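Local coordinates for uncharacterized protein (Legionella pneumophila subsp. pneumophila str. Philadelphia 1, PDB 4EZI) that is of unknown function but has an alpha/beta hydrolase fold and is probably a hydrolase, perhaps a lipase acting on triacylglycerols, at residues Phe17-Ala22 and Leu35-Asp40; Ala103-Ser108 and Glu361-Phe366; Arg217-Leu222 and Gln270-Ile275. All coordinates share one frame; numbering follows the deposited sequence.

Interaction 1 (Phe17-Ala22 and Leu35-Asp40); sequences FSRETA and LTVHYD
R19 and D40 meet where the edge strand 8-17 of the alpha/beta hydrolase sheet hands over to helix 19-27, and where the chain returns to enter strand 41-51. The backbone N of R19, in the first turn of the helix, donates to D40 OD1 at 2.8 Å. The bond is nearly straight, 169°, and reaches OD1 almost along its C-O bond. With S18 at the N-cap position, the carboxylate sits at the positive end of the helix dipole, which would be expected to favour its charged form.

OD1 has a second donor, a water that lies 2.8 Å from D40 OD1 and 2.7 Å from E20 OE1 and gives a hydrogen to each. It joins two like charges whose OE1 and OD1 atoms are 4.3 Å apart, and probably eases their repulsion.

The aliphatic part of R19 then runs along the loop backbone, its CG 3.1 Å from Y39 O. A bend at chi3 (79°) turns the guanidinium over the H38-Y39 peptide, with H38 C 3.6 Å above one face, displaced from the middle of the group. R19 NH1 comes within 3.0 Å of H38 O, but its angle is too poor for a hydrogen bond. R19 and V37 each have two deposited conformers, so this placement holds for one copy. At the base of the arginine, V37 CG2 lies 4.1 Å from R19 CB; V37 packs against the first helical turn and reaches E23 and L26 farther along it.

Farther out, Y39 OH bonds to V71 N. N107 of helix 99-108 joins the two segments: its ND2 donates to both F17 O and Y39 O, so one side-chain amide ties the end of strand 8-17 to the returning loop.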
ATOM      1  N   PHE A  17      19.882  -2.449 -11.042  1.00  9.57           N
ATOM      2  CA  PHE A  17      19.065  -1.342 -11.466  1.00  9.49           C
ATOM      3  C   PHE A  17      19.945  -0.100 -11.367  1.00  9.94           C
ATOM      4  O   PHE A  17      20.239   0.400 -10.278  1.00  9.98           O
ATOM      5  CB  PHE A  17      17.828  -1.225 -10.574  1.00  9.13           C
ATOM      6  CG  PHE A  17      16.827  -0.220 -11.054  1.00  8.67           C
ATOM      7  CD1 PHE A  17      16.054  -0.466 -12.175  1.00  9.31           C
ATOM      8  CD2 PHE A  17      16.666   0.987 -10.385  1.00  8.60           C
ATOM      9  CE1 PHE A  17      15.144   0.482 -12.617  1.00  9.88           C
ATOM     10  CE2 PHE A  17      15.768   1.925 -10.836  1.00  9.74           C
ATOM     11  CZ  PHE A  17      15.006   1.665 -11.950  1.00 10.44           C
ATOM     12  N   SER A  18      20.405   0.364 -12.523  1.00  9.89           N
ATOM     13  CA  SER A  18      21.446   1.367 -12.590  1.00 10.78           C
ATOM     14  C   SER A  18      20.956   2.786 -12.348  1.00 10.03           C
ATOM     15  O   SER A  18      19.795   3.115 -12.529  1.00 10.27           O
ATOM     16  CB  SER A  18      22.131   1.315 -13.957  1.00 10.79           C
ATOM     17  OG  SER A  18      21.297   1.932 -14.919  1.00 12.71           O
ATOM     18  N   ARG A  19      21.908   3.637 -11.986  1.00 10.83           N
ATOM     19  CA  ARG A  19      21.721   5.088 -11.880  0.50 12.96           C
ATOM     20  C   ARG A  19      21.084   5.654 -13.121  1.00 12.10           C
ATOM     21  O   ARG A  19      20.218   6.510 -13.079  1.00 12.48           O
ATOM     22  CB  ARG A  19      23.090   5.772 -11.721  0.50 14.13           C
ATOM     23  CG  ARG A  19      23.779   5.477 -10.395  0.50 15.73           C
ATOM     24  CD  ARG A  19      25.231   5.856 -10.409  0.50 18.90           C
ATOM     25  NE  ARG A  19      25.345   7.294 -10.232  0.50 25.58           N
ATOM     26  CZ  ARG A  19      26.188   7.863  -9.380  0.50 27.77           C
ATOM     27  NH1 ARG A  19      27.000   7.103  -8.659  0.50 29.28           N
ATOM     28  NH2 ARG A  19      26.229   9.185  -9.265  0.50 28.46           N
ATOM     29  N   GLU A  20      21.577   5.186 -14.250  1.00 11.78           N
ATOM     30  CA  GLU A  20      21.132   5.721 -15.537  1.00 12.58           C
ATOM     31  C   GLU A  20      19.673   5.369 -15.829  1.00 11.26           C
ATOM     32  O   GLU A  20      18.878   6.220 -16.249  1.00 12.02           O
ATOM     33  CB  GLU A  20      22.023   5.194 -16.667  1.00 14.35           C
ATOM     34  CG  GLU A  20      23.453   5.737 -16.687  1.00 18.60           C
ATOM     35  CD  GLU A  20      24.419   5.130 -15.674  1.00 19.41           C
ATOM     36  OE1 GLU A  20      24.160   4.050 -15.077  1.00 17.03           O
ATOM     37  OE2 GLU A  20      25.491   5.761 -15.471  1.00 27.45           O
ATOM     38  N   THR A  21      19.297   4.128 -15.549  1.00 10.80           N
ATOM     39  CA  THR A  21      17.895   3.680 -15.697  1.00 10.09           C
ATOM     40  C   THR A  21      16.981   4.443 -14.722  1.00  9.26           C
ATOM     41  O   THR A  21      15.887   4.892 -15.093  1.00 10.25           O
ATOM     42  CB  THR A  21      17.795   2.165 -15.481  1.00 10.07           C
ATOM     43  OG1 THR A  21      18.718   1.505 -16.355  1.00 11.67           O
ATOM     44  CG2 THR A  21      16.403   1.658 -15.731  1.00 11.93           C
ATOM     45  N   ALA A  22      17.471   4.664 -13.505  1.00 10.00           N
ATOM     46  CA  ALA A  22      16.746   5.413 -12.499  1.00  9.71           C
ATOM     47  C   ALA A  22      16.508   6.845 -12.938  1.00 10.23           C
ATOM     48  O   ALA A  22      15.406   7.377 -12.779  1.00 10.73           O
ATOM     49  CB  ALA A  22      17.494   5.370 -11.139  1.00  9.71           C
ATOM     50  N   LEU A  35      15.177  15.029  -8.023  1.00 11.87           N
ATOM     51  CA  LEU A  35      16.026  14.216  -7.144  1.00 11.72           C
ATOM     52  C   LEU A  35      17.330  13.895  -7.856  1.00 13.12           C
ATOM     53  O   LEU A  35      17.352  13.696  -9.065  1.00 16.88           O
ATOM     54  CB  LEU A  35      15.301  12.925  -6.763  1.00 11.38           C
ATOM     55  CG  LEU A  35      14.040  13.093  -5.904  1.00 11.44           C
ATOM     56  CD1 LEU A  35      13.376  11.725  -5.683  1.00 13.28           C
ATOM     57  CD2 LEU A  35      14.372  13.690  -4.557  1.00 13.99           C
ATOM     58  N   THR A  36      18.407  13.845  -7.095  1.00 12.57           N
ATOM     59  CA  THR A  36      19.720  13.472  -7.589  1.00 13.68           C
ATOM     60  C   THR A  36      19.959  11.979  -7.340  1.00 11.64           C
ATOM     61  O   THR A  36      19.681  11.483  -6.250  1.00 12.20           O
ATOM     62  CB  THR A  36      20.815  14.271  -6.839  1.00 15.09           C
ATOM     63  OG1 THR A  36      20.613  15.682  -7.036  1.00 20.40           O
ATOM     64  CG2 THR A  36      22.201  13.911  -7.337  1.00 16.42           C
ATOM     65  N   VAL A  37      20.462  11.283  -8.356  1.00 12.38           N
ATOM     66  CA  VAL A  37      20.770   9.854  -8.234  0.50 11.48           C
ATOM     67  C   VAL A  37      22.223   9.677  -7.799  1.00 11.84           C
ATOM     68  O   VAL A  37      23.128  10.325  -8.333  1.00 14.04           O
ATOM     69  CB  VAL A  37      20.481   9.053  -9.545  0.50 13.18           C
ATOM     70  CG1 VAL A  37      19.051   9.304 -10.018  0.50 13.99           C
ATOM     71  CG2 VAL A  37      21.459   9.384 -10.659  0.50 14.13           C
ATOM     72  N   HIS A  38      22.437   8.800  -6.822  1.00 10.92           N
ATOM     73  CA  HIS A  38      23.756   8.546  -6.236  1.00 10.92           C
ATOM     74  C   HIS A  38      24.217   7.091  -6.303  1.00 10.96           C
ATOM     75  O   HIS A  38      25.401   6.847  -6.103  1.00 12.32           O
ATOM     76  CB  HIS A  38      23.777   8.979  -4.757  1.00 12.40           C
ATOM     77  CG  HIS A  38      23.388  10.399  -4.524  1.00 11.09           C
ATOM     78  ND1 HIS A  38      24.253  11.452  -4.761  1.00 13.58           N
ATOM     79  CD2 HIS A  38      22.240  10.946  -4.051  1.00 12.10           C
ATOM     80  CE1 HIS A  38      23.643  12.582  -4.446  1.00 15.25           C
ATOM     81  NE2 HIS A  38      22.426  12.301  -4.010  1.00 14.53           N
ATOM     82  N   TYR A  39      23.304   6.139  -6.563  1.00 10.39           N
ATOM     83  CA  TYR A  39      23.592   4.701  -6.434  1.00 10.66           C
ATOM     84  C   TYR A  39      23.038   3.878  -7.556  1.00 10.05           C
ATOM     85  O   TYR A  39      22.031   4.260  -8.159  1.00 10.51           O
ATOM     86  CB  TYR A  39      22.955   4.165  -5.145  1.00 11.14           C
ATOM     87  CG  TYR A  39      23.527   4.819  -3.920  1.00 10.40           C
ATOM     88  CD1 TYR A  39      24.810   4.513  -3.514  1.00 12.40           C
ATOM     89  CD2 TYR A  39      22.808   5.740  -3.187  1.00 11.33           C
ATOM     90  CE1 TYR A  39      25.354   5.112  -2.411  1.00 13.82           C
ATOM     91  CE2 TYR A  39      23.343   6.355  -2.062  1.00 14.10           C
ATOM     92  CZ  TYR A  39      24.616   6.023  -1.670  1.00 14.43           C
ATOM     93  OH  TYR A  39      25.165   6.643  -0.563  1.00 18.10           O
ATOM     94  N   ASP A  40      23.724   2.761  -7.812  1.00 10.25           N
ATOM     95  CA  ASP A  40      23.139   1.620  -8.507  1.00 10.17           C
ATOM     96  C   ASP A  40      22.572   0.671  -7.435  1.00 10.11           C
ATOM     97  O   ASP A  40      23.083   0.638  -6.313  1.00 10.86           O
ATOM     98  CB  ASP A  40      24.206   0.901  -9.352  1.00 11.38           C
ATOM     99  CG  ASP A  40      24.962   1.833 -10.243  1.00 12.96           C
ATOM    100  OD1 ASP A  40      24.337   2.500 -11.055  1.00 13.69           O
ATOM    101  OD2 ASP A  40      26.215   1.902 -10.137  1.00 18.90           O
TER
HETATM  102  O   HOH W   1      25.848   2.803 -13.389  1.00 21.35           O

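Interaction 2 (Ala103-Ser108 and Glu361-Phe366); sequences AAYGNS and EQVDFF
Y105 carries the largest share of this contact, laying its ring across to V363, Q362 and F366 where helix 99-108 meets the C-terminal helix 355-370 of the alpha/beta hydrolase fold. The short helical segments run at 44° to each other, with axes 10.5 Å apart at closest approach, and the tyrosine side chain bridges the space between them.

V363 presents its CG2 methyl to this ring, 3.8 Å from Y105 CE1. V363 CG2 also lies 4.2 Å from A104 CB and so touches both the ring and the alanine. V363 CG1 is anti to the backbone N (chi1 175°), which puts CG2 beside that N and on the side of helix 99-108.

F366 comes at the tyrosine rim to rim: its CD2 is 3.8 Å from Y105 CE1, and each atom lies near the plane of the other ring. A166 of strand 162-168 touches both side chains, and Y164 meets F366 as well.

The phenol end reaches Q362. NE2 of that glutamine is bound to A195 O and G167 O, the latter in what is probably the nucleophile elbow, so two backbone carbonyls hold the amide in place. Q362 OE1, the other end of the amide, accepts a weak hydrogen bond from Y105 OH at 3.0 Å, with amide and ring planes 43° apart.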
ATOM      1  N   ALA A 103      13.920   4.253  -7.957  1.00  7.27           N
ATOM      2  CA  ALA A 103      14.720   5.408  -8.299  1.00  7.22           C
ATOM      3  C   ALA A 103      14.719   6.433  -7.171  1.00  7.80           C
ATOM      4  O   ALA A 103      15.757   6.982  -6.803  1.00  9.27           O
ATOM      5  CB  ALA A 103      14.245   6.005  -9.611  1.00  8.81           C
ATOM      6  N   ALA A 104      13.531   6.713  -6.645  1.00  7.89           N
ATOM      7  CA  ALA A 104      13.398   7.736  -5.618  1.00  8.80           C
ATOM      8  C   ALA A 104      13.990   7.285  -4.283  1.00  7.47           C
ATOM      9  O   ALA A 104      14.774   7.998  -3.672  1.00  9.33           O
ATOM     10  CB  ALA A 104      11.913   8.129  -5.485  1.00  9.43           C
ATOM     11  N   TYR A 105      13.583   6.108  -3.824  1.00  8.20           N
ATOM     12  CA  TYR A 105      13.968   5.640  -2.500  1.00  8.07           C
ATOM     13  C   TYR A 105      15.335   4.989  -2.433  1.00  8.21           C
ATOM     14  O   TYR A 105      15.982   5.046  -1.382  1.00  9.86           O
ATOM     15  CB  TYR A 105      12.921   4.662  -1.965  1.00  8.12           C
ATOM     16  CG  TYR A 105      11.621   5.296  -1.546  1.00  8.98           C
ATOM     17  CD1 TYR A 105      11.575   6.155  -0.468  1.00  9.35           C
ATOM     18  CD2 TYR A 105      10.415   5.020  -2.204  1.00 10.32           C
ATOM     19  CE1 TYR A 105      10.386   6.745  -0.055  1.00  9.98           C
ATOM     20  CE2 TYR A 105       9.217   5.605  -1.811  1.00 10.46           C
ATOM     21  CZ  TYR A 105       9.206   6.464  -0.735  1.00 10.06           C
ATOM     22  OH  TYR A 105       8.032   7.035  -0.272  1.00 11.59           O
ATOM     23  N   GLY A 106      15.724   4.333  -3.518  1.00  8.48           N
ATOM     24  CA  GLY A 106      16.953   3.569  -3.585  1.00  8.69           C
ATOM     25  C   GLY A 106      18.063   4.329  -4.276  1.00  8.27           C
ATOM     26  O   GLY A 106      19.045   4.736  -3.632  1.00  9.62           O
ATOM     27  N   ASN A 107      17.932   4.537  -5.586  1.00  8.26           N
ATOM     28  CA  ASN A 107      19.024   5.179  -6.321  1.00  9.06           C
ATOM     29  C   ASN A 107      19.312   6.585  -5.850  1.00  8.41           C
ATOM     30  O   ASN A 107      20.472   6.988  -5.850  1.00  9.68           O
ATOM     31  CB  ASN A 107      18.797   5.186  -7.825  1.00  8.50           C
ATOM     32  CG  ASN A 107      18.528   3.820  -8.391  1.00  8.31           C
ATOM     33  OD1 ASN A 107      17.409   3.347  -8.321  1.00  8.81           O
ATOM     34  ND2 ASN A 107      19.543   3.203  -8.999  1.00  9.14           N
ATOM     35  N   SER A 108      18.283   7.342  -5.475  1.00  8.86           N
ATOM     36  CA  SER A 108      18.459   8.695  -4.969  1.00  9.00           C
ATOM     37  C   SER A 108      18.625   8.704  -3.451  1.00  9.77           C
ATOM     38  O   SER A 108      19.694   9.086  -2.949  1.00 10.86           O
ATOM     39  CB  SER A 108      17.310   9.623  -5.403  1.00  9.59           C
ATOM     40  OG  SER A 108      17.485  10.903  -4.841  1.00 10.47           O
ATOM     41  N   GLU A 361       7.109  14.291  -1.485  1.00  8.87           N
ATOM     42  CA  GLU A 361       6.890  14.650  -0.091  1.00  9.79           C
ATOM     43  C   GLU A 361       7.306  13.555   0.866  1.00  9.10           C
ATOM     44  O   GLU A 361       7.841  13.837   1.946  1.00  9.83           O
ATOM     45  CB  GLU A 361       5.453  15.050   0.176  1.00  9.83           C
ATOM     46  CG  GLU A 361       4.947  16.267  -0.591  1.00 11.99           C
ATOM     47  CD  GLU A 361       5.675  17.580  -0.304  1.00 21.25           C
ATOM     48  OE1 GLU A 361       6.233  17.767   0.794  1.00 21.80           O
ATOM     49  OE2 GLU A 361       5.650  18.456  -1.197  1.00 26.21           O
ATOM     50  N   GLN A 362       7.020  12.305   0.514  1.00  8.42           N
ATOM     51  CA  GLN A 362       7.418  11.181   1.368  1.00  8.73           C
ATOM     52  C   GLN A 362       8.933  11.130   1.531  1.00  9.01           C
ATOM     53  O   GLN A 362       9.436  11.032   2.645  1.00  9.81           O
ATOM     54  CB  GLN A 362       6.890   9.852   0.793  1.00  8.93           C
ATOM     55  CG  GLN A 362       5.382   9.747   0.852  1.00  8.55           C
ATOM     56  CD  GLN A 362       4.837   8.577   0.047  1.00  7.60           C
ATOM     57  OE1 GLN A 362       5.400   8.181  -0.969  1.00  8.76           O
ATOM     58  NE2 GLN A 362       3.725   8.010   0.497  1.00  7.85           N
ATOM     59  N   VAL A 363       9.647  11.188   0.417  1.00  8.74           N
ATOM     60  CA  VAL A 363      11.116  11.172   0.468  1.00  9.70           C
ATOM     61  C   VAL A 363      11.661  12.318   1.331  1.00 10.32           C
ATOM     62  O   VAL A 363      12.532  12.132   2.164  1.00 10.73           O
ATOM     63  CB  VAL A 363      11.771  11.230  -0.955  1.00 10.72           C
ATOM     64  CG1 VAL A 363      13.324  11.346  -0.845  1.00 14.24           C
ATOM     65  CG2 VAL A 363      11.358  10.031  -1.799  1.00 13.01           C
ATOM     66  N   ASP A 364      11.108  13.508   1.123  1.00 10.57           N
ATOM     67  CA  ASP A 364      11.564  14.680   1.870  1.00 11.00           C
ATOM     68  C   ASP A 364      11.297  14.538   3.372  1.00 10.94           C
ATOM     69  O   ASP A 364      12.114  14.950   4.201  1.00 12.11           O
ATOM     70  CB  ASP A 364      10.920  15.940   1.336  1.00 12.39           C
ATOM     71  CG  ASP A 364      11.469  16.377  -0.000  1.00 16.69           C
ATOM     72  OD1 ASP A 364      12.567  15.945  -0.402  1.00 18.14           O
ATOM     73  OD2 ASP A 364      10.801  17.219  -0.638  1.00 18.62           O
ATOM     74  N   PHE A 365      10.153  13.972   3.728  1.00 10.31           N
ATOM     75  CA  PHE A 365       9.829  13.712   5.121  1.00 10.13           C
ATOM     76  C   PHE A 365      10.819  12.737   5.751  1.00  8.97           C
ATOM     77  O   PHE A 365      11.324  12.977   6.853  1.00 11.52           O
ATOM     78  CB  PHE A 365       8.409  13.172   5.218  1.00 10.24           C
ATOM     79  CG  PHE A 365       7.848  13.090   6.608  1.00 10.22           C
ATOM     80  CD1 PHE A 365       7.609  14.233   7.352  1.00 11.05           C
ATOM     81  CD2 PHE A 365       7.529  11.865   7.167  1.00 10.23           C
ATOM     82  CE1 PHE A 365       7.039  14.153   8.616  1.00 10.76           C
ATOM     83  CE2 PHE A 365       6.985  11.770   8.429  1.00 11.53           C
ATOM     84  CZ  PHE A 365       6.723  12.927   9.149  1.00 11.53           C
ATOM     85  N   PHE A 366      11.134  11.666   5.044  1.00  9.29           N
ATOM     86  CA  PHE A 366      12.079  10.695   5.558  1.00  9.75           C
ATOM     87  C   PHE A 366      13.473  11.285   5.712  1.00 11.15           C
ATOM     88  O   PHE A 366      14.157  11.050   6.717  1.00 11.71           O
ATOM     89  CB  PHE A 366      12.110   9.447   4.676  1.00  9.54           C
ATOM     90  CG  PHE A 366      10.803   8.693   4.664  1.00  9.04           C
ATOM     91  CD1 PHE A 366       9.856   8.870   5.679  1.00  8.94           C
ATOM     92  CD2 PHE A 366      10.499   7.841   3.616  1.00  9.40           C
ATOM     93  CE1 PHE A 366       8.678   8.183   5.662  1.00  9.19           C
ATOM     94  CE2 PHE A 366       9.297   7.132   3.602  1.00  9.92           C
ATOM     95  CZ  PHE A 366       8.385   7.305   4.622  1.00  9.71           C
TER

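Interaction 3 (Arg217-Leu222 and Gln270-Ile275); sequences RATAYL and QDPLLI
In the helical insertion between strands 193-197 and 310-314 of the alpha/beta hydrolase fold, a region consistent with a cap over the core, T219 on the first turn of helix 218-233 packs against P272 at the start of a short 3-10 turn. T219 OG1 lies over the proline, 3.4 Å from P272 CG. T219 OG1 also comes within 3.2 Å of P272 N, which has no hydrogen to give. The hydroxyl finds its bond with P269 O, one residue before the loop segment.

The other branch of T219 points to I275: CG2 lies anti to the backbone N and meets I275 CG2 at 3.7 Å, the two side chains lying alongside each other and pointing opposite ways. P272 is also flanked from the helix by L222, whose CD1 is 3.6 Å from P272 CB, and by A218, whose CB is 4.0 Å from P272 CG. The proline ring therefore fits against A218, T219 and L222 on one side of the helix. L222 also packs on helix 203-212, and its side chain lies about 4 Å from a bound di(hydroxyethyl)ether.

Water fills in where the backbones do not join directly. One molecule accepts from T219 N, an amide of the first helical turn, at 3.0 Å and donates to Q270 O at 2.8 Å.

Backbone bonds continue the 3-10 segment that presents P272 and I275, and an Asx turn starts it: D271 OD1 takes the hydrogen of L273 N at 150°, the donor approaching from above the carboxylate plane, 54° out of it.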
ATOM      1  N   ARG A 217     -12.409   5.112 -11.050  1.00  7.92           N
ATOM      2  CA  ARG A 217     -12.041   3.744 -10.667  1.00  6.90           C
ATOM      3  C   ARG A 217     -12.926   3.177  -9.566  1.00  7.34           C
ATOM      4  O   ARG A 217     -12.697   2.072  -9.097  1.00  7.31           O
ATOM      5  CB  ARG A 217     -10.570   3.756 -10.230  1.00  7.46           C
ATOM      6  CG  ARG A 217      -9.590   3.973 -11.418  1.00  8.13           C
ATOM      7  CD  ARG A 217      -8.276   4.576 -10.986  1.00  8.47           C
ATOM      8  NE  ARG A 217      -8.401   5.957 -10.553  1.00  8.91           N
ATOM      9  CZ  ARG A 217      -8.333   7.002 -11.352  1.00  9.82           C
ATOM     10  NH1 ARG A 217      -8.077   6.867 -12.639  1.00 11.06           N
ATOM     11  NH2 ARG A 217      -8.510   8.212 -10.829  1.00 11.06           N
ATOM     12  N   ALA A 218     -13.929   3.941  -9.139  1.00  6.71           N
ATOM     13  CA  ALA A 218     -14.731   3.582  -7.959  1.00  6.58           C
ATOM     14  C   ALA A 218     -15.408   2.242  -8.077  1.00  5.94           C
ATOM     15  O   ALA A 218     -15.341   1.429  -7.166  1.00  6.69           O
ATOM     16  CB  ALA A 218     -15.786   4.663  -7.710  1.00  7.70           C
ATOM     17  N   THR A 219     -16.055   1.982  -9.212  1.00  6.52           N
ATOM     18  CA  THR A 219     -16.752   0.720  -9.356  1.00  6.50           C
ATOM     19  C   THR A 219     -15.776  -0.453  -9.253  1.00  6.13           C
ATOM     20  O   THR A 219     -16.069  -1.469  -8.618  1.00  6.84           O
ATOM     21  CB  THR A 219     -17.511   0.660 -10.678  1.00  6.67           C
ATOM     22  OG1 THR A 219     -18.369   1.802 -10.725  1.00  7.61           O
ATOM     23  CG2 THR A 219     -18.349  -0.621 -10.779  1.00  7.74           C
ATOM     24  N   ALA A 220     -14.624  -0.334  -9.915  1.00  6.54           N
ATOM     25  CA  ALA A 220     -13.603  -1.382  -9.849  1.00  6.84           C
ATOM     26  C   ALA A 220     -13.137  -1.607  -8.417  1.00  6.43           C
ATOM     27  O   ALA A 220     -12.979  -2.748  -7.983  1.00  6.76           O
ATOM     28  CB  ALA A 220     -12.439  -1.069 -10.776  1.00  8.24           C
ATOM     29  N   TYR A 221     -12.862  -0.538  -7.667  1.00  6.50           N
ATOM     30  CA  TYR A 221     -12.439  -0.693  -6.290  1.00  6.83           C
ATOM     31  C   TYR A 221     -13.500  -1.453  -5.477  1.00  6.15           C
ATOM     32  O   TYR A 221     -13.187  -2.316  -4.657  1.00  6.84           O
ATOM     33  CB  TYR A 221     -12.206   0.660  -5.629  1.00  6.82           C
ATOM     34  CG  TYR A 221     -11.105   1.542  -6.164  1.00  6.92           C
ATOM     35  CD1 TYR A 221      -9.911   1.022  -6.620  1.00  7.71           C
ATOM     36  CD2 TYR A 221     -11.241   2.907  -6.136  1.00  7.73           C
ATOM     37  CE1 TYR A 221      -8.866   1.856  -7.026  1.00  8.53           C
ATOM     38  CE2 TYR A 221     -10.217   3.753  -6.541  1.00  7.93           C
ATOM     39  CZ  TYR A 221      -9.026   3.206  -7.006  1.00  7.92           C
ATOM     40  OH  TYR A 221      -7.999   4.030  -7.395  1.00  8.96           O
ATOM     41  N   LEU A 222     -14.758  -1.054  -5.618  1.00  5.96           N
ATOM     42  CA  LEU A 222     -15.826  -1.657  -4.817  1.00  6.66           C
ATOM     43  C   LEU A 222     -16.072  -3.095  -5.215  1.00  6.54           C
ATOM     44  O   LEU A 222     -16.331  -3.941  -4.356  1.00  6.95           O
ATOM     45  CB  LEU A 222     -17.117  -0.832  -4.912  1.00  7.70           C
ATOM     46  CG  LEU A 222     -17.016   0.532  -4.224  1.00  7.77           C
ATOM     47  CD1 LEU A 222     -18.222   1.384  -4.602  1.00 13.21           C
ATOM     48  CD2 LEU A 222     -16.887   0.425  -2.715  1.00 16.29           C
ATOM     49  N   GLN A 270     -19.574   3.030 -14.788  1.00  9.83           N
ATOM     50  CA  GLN A 270     -18.976   4.093 -13.992  1.00 10.11           C
ATOM     51  C   GLN A 270     -19.717   4.376 -12.685  1.00  8.61           C
ATOM     52  O   GLN A 270     -19.090   4.782 -11.713  1.00  9.55           O
ATOM     53  CB  GLN A 270     -18.783   5.349 -14.827  1.00 12.42           C
ATOM     54  CG  GLN A 270     -17.524   5.236 -15.707  1.00 15.54           C
ATOM     55  CD  GLN A 270     -16.230   5.459 -14.919  1.00 17.13           C
ATOM     56  OE1 GLN A 270     -16.006   6.566 -14.416  1.00 20.61           O
ATOM     57  NE2 GLN A 270     -15.396   4.395 -14.764  1.00 13.86           N
ATOM     58  N   ASP A 271     -21.029   4.130 -12.665  1.00  9.70           N
ATOM     59  CA  ASP A 271     -21.842   4.280 -11.455  1.00  8.33           C
ATOM     60  C   ASP A 271     -21.857   2.962 -10.681  1.00  8.50           C
ATOM     61  O   ASP A 271     -22.455   1.993 -11.155  1.00  9.38           O
ATOM     62  CB  ASP A 271     -23.272   4.672 -11.829  1.00 10.56           C
ATOM     63  CG  ASP A 271     -24.185   4.842 -10.623  1.00 10.57           C
ATOM     64  OD1 ASP A 271     -23.761   4.651  -9.461  1.00 10.47           O
ATOM     65  OD2 ASP A 271     -25.378   5.217 -10.843  1.00 16.20           O
ATOM     66  N   PRO A 272     -21.178   2.903  -9.518  1.00  8.43           N
ATOM     67  CA  PRO A 272     -21.090   1.632  -8.812  1.00  7.90           C
ATOM     68  C   PRO A 272     -22.425   1.079  -8.394  1.00  8.55           C
ATOM     69  O   PRO A 272     -22.540  -0.136  -8.176  1.00  9.40           O
ATOM     70  CB  PRO A 272     -20.196   1.935  -7.591  1.00  9.07           C
ATOM     71  CG  PRO A 272     -19.517   3.186  -7.873  1.00 10.88           C
ATOM     72  CD  PRO A 272     -20.427   3.960  -8.814  1.00  8.64           C
ATOM     73  N   LEU A 273     -23.435   1.939  -8.212  1.00  8.71           N
ATOM     74  CA  LEU A 273     -24.712   1.397  -7.780  1.00  8.86           C
ATOM     75  C   LEU A 273     -25.246   0.359  -8.756  1.00  8.30           C
ATOM     76  O   LEU A 273     -25.997  -0.535  -8.354  1.00 10.19           O
ATOM     77  CB  LEU A 273     -25.742   2.504  -7.567  1.00  9.89           C
ATOM     78  CG  LEU A 273     -25.379   3.502  -6.464  1.00 12.64           C
ATOM     79  CD1 LEU A 273     -26.418   4.605  -6.355  1.00 15.58           C
ATOM     80  CD2 LEU A 273     -25.196   2.830  -5.125  1.00 16.80           C
ATOM     81  N   LEU A 274     -24.845   0.429 -10.030  1.00  8.84           N
ATOM     82  CA  LEU A 274     -25.366  -0.497 -11.053  1.00  9.20           C
ATOM     83  C   LEU A 274     -24.821  -1.916 -10.869  1.00  9.14           C
ATOM     84  O   LEU A 274     -25.440  -2.859 -11.378  1.00 10.09           O
ATOM     85  CB  LEU A 274     -25.064   0.027 -12.457  1.00 10.16           C
ATOM     86  CG  LEU A 274     -25.866   1.246 -12.888  1.00 13.10           C
ATOM     87  CD1 LEU A 274     -25.277   1.824 -14.156  1.00 16.92           C
ATOM     88  CD2 LEU A 274     -27.343   0.876 -13.047  1.00 19.40           C
ATOM     89  N   ILE A 275     -23.723  -2.106 -10.137  1.00  7.43           N
ATOM     90  CA  ILE A 275     -23.216  -3.476  -9.933  1.00  7.77           C
ATOM     91  C   ILE A 275     -23.807  -4.161  -8.712  1.00  6.98           C
ATOM     92  O   ILE A 275     -23.570  -5.344  -8.515  1.00  7.74           O
ATOM     93  CB  ILE A 275     -21.677  -3.580  -9.911  1.00  7.65           C
ATOM     94  CG1 ILE A 275     -21.052  -2.987  -8.637  1.00  7.32           C
ATOM     95  CG2 ILE A 275     -21.110  -3.017 -11.237  1.00  8.85           C
ATOM     96  CD1 ILE A 275     -19.586  -3.383  -8.446  1.00  8.85           C
TER
HETATM   97  O   HOH W   2     -16.371   4.229 -11.243  1.00  9.05           O

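From the N terminus, the chain leaves strand 8-17, makes helix 19-27 and returns at once, so interaction 1 closes a short loop of 12 residues before strand 41-51. Interaction 2 opens later, on helix 99-108, and closes only at the C-terminal helix 355-370, spanning most of the fold. Interaction 3 falls wholly within that span, closing a smaller loop of helices and turns, without strands, in the insertion; no two contacts cross. Interactions 1 and 2 touch, S108 bonding to T36 O, which joins the N-terminal segment to helix 99-108; interaction 2 in turn packs that helix on the C-terminal one. Interaction 3 stands apart, its nearest atoms about 15 Å from interaction 2, across the chain's centre.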